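Local coordinates for protein cellulase (Bacillus sp. BG-CS10, PDB 5E09) that probably hydrolyses internal beta-1,4-glucosidic bonds of cellulose with a family 5 barrel, followed by two further modules that include a family 46 carbohydrate-binding module, at residues 430-438 against 449-457. Numbering follows the deposited sequence.
Sequences QNVDEPTLE and IPAHFNGDS
T436 and H452 form the antiparallel, hydrogen-bonded pair that joins strand 436-443 to strand 447-452, a beta hairpin of the carbohydrate-binding module. T436 N reaches H452 O at 2.9 Å, H452 N returns to T436 O, and E438 N meets P450 O; P450, which has no N-H, can take part in the backbone pairing only as an acceptor.

Polar side chains extend the pairing. H452 NE2 donates to E438 OE2 at 2.6 Å, arriving on the anti side of a carboxylate turned 50° from the imidazole plane. The glutamate chain, extended beyond CG (chi2 -179°), is long enough to reach the ring while its OE1 touches P450 CB (3.7 Å). An alanine in place of E438 would probably leave H452 NE2 without its carboxylate partner and remove the OE1 contact with P450. The backbone O of N454 accepts D433 N at 3.0 Å, while its side-chain ND2 donates to E434 O at 2.9 Å, from above that carbonyl's plane; asparagine suits the place because it offers this amide N-H and tolerates positive phi.

On the other face of the sheet, L437 CD2 packs on A451 CB (3.7 Å) and its CB on I449 CG2, towards F514 and Y524.

G455, in the type I' turn F453-D456, has a positive phi (78°), which favours glycine, and a CB would clash with N431 O. One backbone and one side-chain bond to N454 thus tie the connection 433-435, between strands 425-432 and 436-443 of different sheets, to this turn, consistent with a defined path between them.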
loop_
_atom_site.group_PDB
_atom_site.type_symbol
_atom_site.label_atom_id
_atom_site.label_comp_id
_atom_site.label_asym_id
_atom_site.label_seq_id
_atom_site.Cartn_x
_atom_site.Cartn_y
_atom_site.Cartn_z
ATOM N N GLN A 430 -20.593 -9.486 14.340
ATOM C CA GLN A 430 -20.149 -10.875 14.283
ATOM C C GLN A 430 -20.730 -11.733 15.408
ATOM O O GLN A 430 -20.462 -11.481 16.583
ATOM C CB GLN A 430 -18.615 -10.948 14.344
ATOM C CG GLN A 430 -17.875 -10.171 13.262
ATOM C CD GLN A 430 -18.173 -10.682 11.862
ATOM O OE1 GLN A 430 -18.761 -9.972 11.048
ATOM N NE2 GLN A 430 -17.770 -11.912 11.579
ATOM N N ASN A 431 -21.512 -12.749 15.047
ATOM C CA ASN A 431 -21.905 -13.784 15.999
ATOM C C ASN A 431 -20.802 -14.831 16.069
ATOM O O ASN A 431 -20.588 -15.570 15.115
ATOM C CB ASN A 431 -23.236 -14.435 15.595
ATOM C CG ASN A 431 -23.914 -15.168 16.753
ATOM O OD1 ASN A 431 -23.555 -14.983 17.920
ATOM N ND2 ASN A 431 -24.903 -16.000 16.432
ATOM N N VAL A 432 -20.090 -14.898 17.185
ATOM C CA VAL A 432 -18.979 -15.832 17.264
ATOM C C VAL A 432 -19.173 -16.913 18.310
ATOM O O VAL A 432 -19.970 -16.785 19.243
ATOM C CB VAL A 432 -17.649 -15.106 17.566
ATOM C CG1 VAL A 432 -17.350 -14.079 16.486
ATOM C CG2 VAL A 432 -17.697 -14.452 18.935
ATOM N N ASP A 433 -18.440 -17.996 18.112
ATOM C CA ASP A 433 -18.193 -18.975 19.144
ATOM C C ASP A 433 -16.681 -19.091 19.288
ATOM O O ASP A 433 -15.926 -18.584 18.446
ATOM C CB ASP A 433 -18.817 -20.319 18.787
ATOM C CG ASP A 433 -19.494 -20.975 19.967
ATOM O OD1 ASP A 433 -18.885 -21.006 21.063
ATOM O OD2 ASP A 433 -20.639 -21.451 19.795
ATOM N N GLU A 434 -16.230 -19.752 20.344
ATOM C CA GLU A 434 -14.804 -19.971 20.521
ATOM C C GLU A 434 -14.253 -20.838 19.391
ATOM O O GLU A 434 -14.714 -21.967 19.196
ATOM C CB GLU A 434 -14.532 -20.628 21.865
ATOM C CG GLU A 434 -13.081 -20.992 22.096
ATOM C CD GLU A 434 -12.918 -22.068 23.156
ATOM O OE1 GLU A 434 -13.574 -23.129 23.046
ATOM O OE2 GLU A 434 -12.141 -21.847 24.110
ATOM N N PRO A 435 -13.262 -20.311 18.644
ATOM C CA PRO A 435 -12.679 -21.051 17.515
ATOM C C PRO A 435 -11.994 -22.351 17.959
ATOM O O PRO A 435 -11.478 -22.439 19.071
ATOM C CB PRO A 435 -11.667 -20.058 16.917
ATOM C CG PRO A 435 -11.366 -19.096 18.004
ATOM C CD PRO A 435 -12.617 -19.000 18.844
ATOM N N THR A 436 -11.991 -23.343 17.076
ATOM C CA THR A 436 -11.537 -24.691 17.401
ATOM C C THR A 436 -10.616 -25.253 16.318
ATOM O O THR A 436 -10.883 -25.103 15.124
ATOM C CB THR A 436 -12.750 -25.643 17.598
ATOM O OG1 THR A 436 -13.553 -25.169 18.682
ATOM C CG2 THR A 436 -12.308 -27.069 17.895
ATOM N N LEU A 437 -9.533 -25.901 16.740
ATOM C CA LEU A 437 -8.624 -26.557 15.811
ATOM C C LEU A 437 -8.624 -28.066 16.020
ATOM O O LEU A 437 -9.038 -28.552 17.070
ATOM C CB LEU A 437 -7.212 -26.005 15.973
ATOM C CG LEU A 437 -7.109 -24.490 15.853
ATOM C CD1 LEU A 437 -5.718 -24.029 16.239
ATOM C CD2 LEU A 437 -7.467 -24.050 14.443
ATOM N N GLU A 438 -8.148 -28.800 15.020
ATOM C CA GLU A 438 -8.124 -30.257 15.079
ATOM C C GLU A 438 -6.726 -30.844 14.902
ATOM O O GLU A 438 -5.831 -30.202 14.352
ATOM C CB GLU A 438 -9.052 -30.835 14.011
ATOM C CG GLU A 438 -10.508 -30.450 14.195
ATOM C CD GLU A 438 -11.405 -31.054 13.136
ATOM O OE1 GLU A 438 -10.896 -31.832 12.301
ATOM O OE2 GLU A 438 -12.617 -30.750 13.135
ATOM N N ILE A 449 -3.860 -27.010 9.252
ATOM C CA ILE A 449 -4.660 -27.344 10.420
ATOM C C ILE A 449 -6.140 -27.151 10.141
ATOM O O ILE A 449 -6.568 -26.039 9.850
ATOM C CB ILE A 449 -4.274 -26.467 11.616
ATOM C CG1 ILE A 449 -2.765 -26.541 11.856
ATOM C CG2 ILE A 449 -5.078 -26.864 12.851
ATOM C CD1 ILE A 449 -2.220 -25.403 12.690
ATOM N N PRO A 450 -6.929 -28.232 10.217
ATOM C CA PRO A 450 -8.382 -28.075 10.096
ATOM C C PRO A 450 -8.896 -27.118 11.165
ATOM O O PRO A 450 -8.541 -27.246 12.337
ATOM C CB PRO A 450 -8.914 -29.495 10.305
ATOM C CG PRO A 450 -7.775 -30.386 9.917
ATOM C CD PRO A 450 -6.530 -29.647 10.341
ATOM N N ALA A 451 -9.706 -26.153 10.757
ATOM C CA ALA A 451 -10.092 -25.074 11.652
ATOM C C ALA A 451 -11.590 -24.828 11.653
ATOM O O ALA A 451 -12.224 -24.766 10.601
ATOM C CB ALA A 451 -9.361 -23.798 11.273
ATOM N N HIS A 452 -12.151 -24.697 12.848
ATOM C CA HIS A 452 -13.515 -24.229 13.004
ATOM C C HIS A 452 -13.444 -22.788 13.476
ATOM O O HIS A 452 -13.292 -22.522 14.670
ATOM C CB HIS A 452 -14.292 -25.099 13.993
ATOM C CG HIS A 452 -14.403 -26.533 13.578
ATOM N ND1 HIS A 452 -15.246 -26.953 12.569
ATOM C CD2 HIS A 452 -13.783 -27.645 14.036
ATOM C CE1 HIS A 452 -15.137 -28.261 12.424
ATOM N NE2 HIS A 452 -14.255 -28.706 13.301
ATOM N N PHE A 453 -13.526 -21.860 12.528
ATOM C CA PHE A 453 -13.334 -20.446 12.821
ATOM C C PHE A 453 -14.495 -19.875 13.632
ATOM O O PHE A 453 -14.314 -18.929 14.412
ATOM C CB PHE A 453 -13.149 -19.651 11.523
ATOM C CG PHE A 453 -11.853 -19.950 10.810
ATOM C CD1 PHE A 453 -10.647 -19.483 11.311
ATOM C CD2 PHE A 453 -11.841 -20.694 9.643
ATOM C CE1 PHE A 453 -9.456 -19.754 10.665
ATOM C CE2 PHE A 453 -10.652 -20.971 8.987
ATOM C CZ PHE A 453 -9.459 -20.502 9.500
ATOM N N ASN A 454 -15.679 -20.451 13.443
ATOM C CA ASN A 454 -16.856 -20.079 14.221
ATOM C C ASN A 454 -17.135 -18.575 14.238
ATOM O O ASN A 454 -17.378 -17.996 15.295
ATOM C CB ASN A 454 -16.706 -20.594 15.655
ATOM C CG ASN A 454 -16.710 -22.104 15.726
ATOM O OD1 ASN A 454 -17.268 -22.765 14.851
ATOM N ND2 ASN A 454 -16.095 -22.661 16.768
ATOM N N GLY A 455 -17.083 -17.944 13.070
ATOM C CA GLY A 455 -17.376 -16.525 12.955
ATOM C C GLY A 455 -16.250 -15.604 13.394
ATOM O O GLY A 455 -16.394 -14.385 13.373
ATOM N N ASP A 456 -15.120 -16.179 13.784
ATOM C CA ASP A 456 -13.994 -15.377 14.252
ATOM C C ASP A 456 -12.937 -15.248 13.149
ATOM O O ASP A 456 -13.014 -15.937 12.135
ATOM C CB ASP A 456 -13.395 -15.999 15.513
ATOM C CG ASP A 456 -12.831 -14.967 16.460
ATOM O OD1 ASP A 456 -12.542 -13.835 16.010
ATOM O OD2 ASP A 456 -12.668 -15.295 17.655
ATOM N N SER A 457 -11.962 -14.363 13.333
ATOM C CA SER A 457 -10.923 -14.180 12.322
ATOM C C SER A 457 -9.533 -14.066 12.946
ATOM O O SER A 457 -9.356 -13.428 13.987
ATOM C CB SER A 457 -11.221 -12.948 11.452
ATOM O OG SER A 457 -11.336 -11.764 12.221
HETATM O O HOH W 1 -14.751 -12.205 12.809
HETATM O O HOH W 2 -16.323 -25.753 17.073
#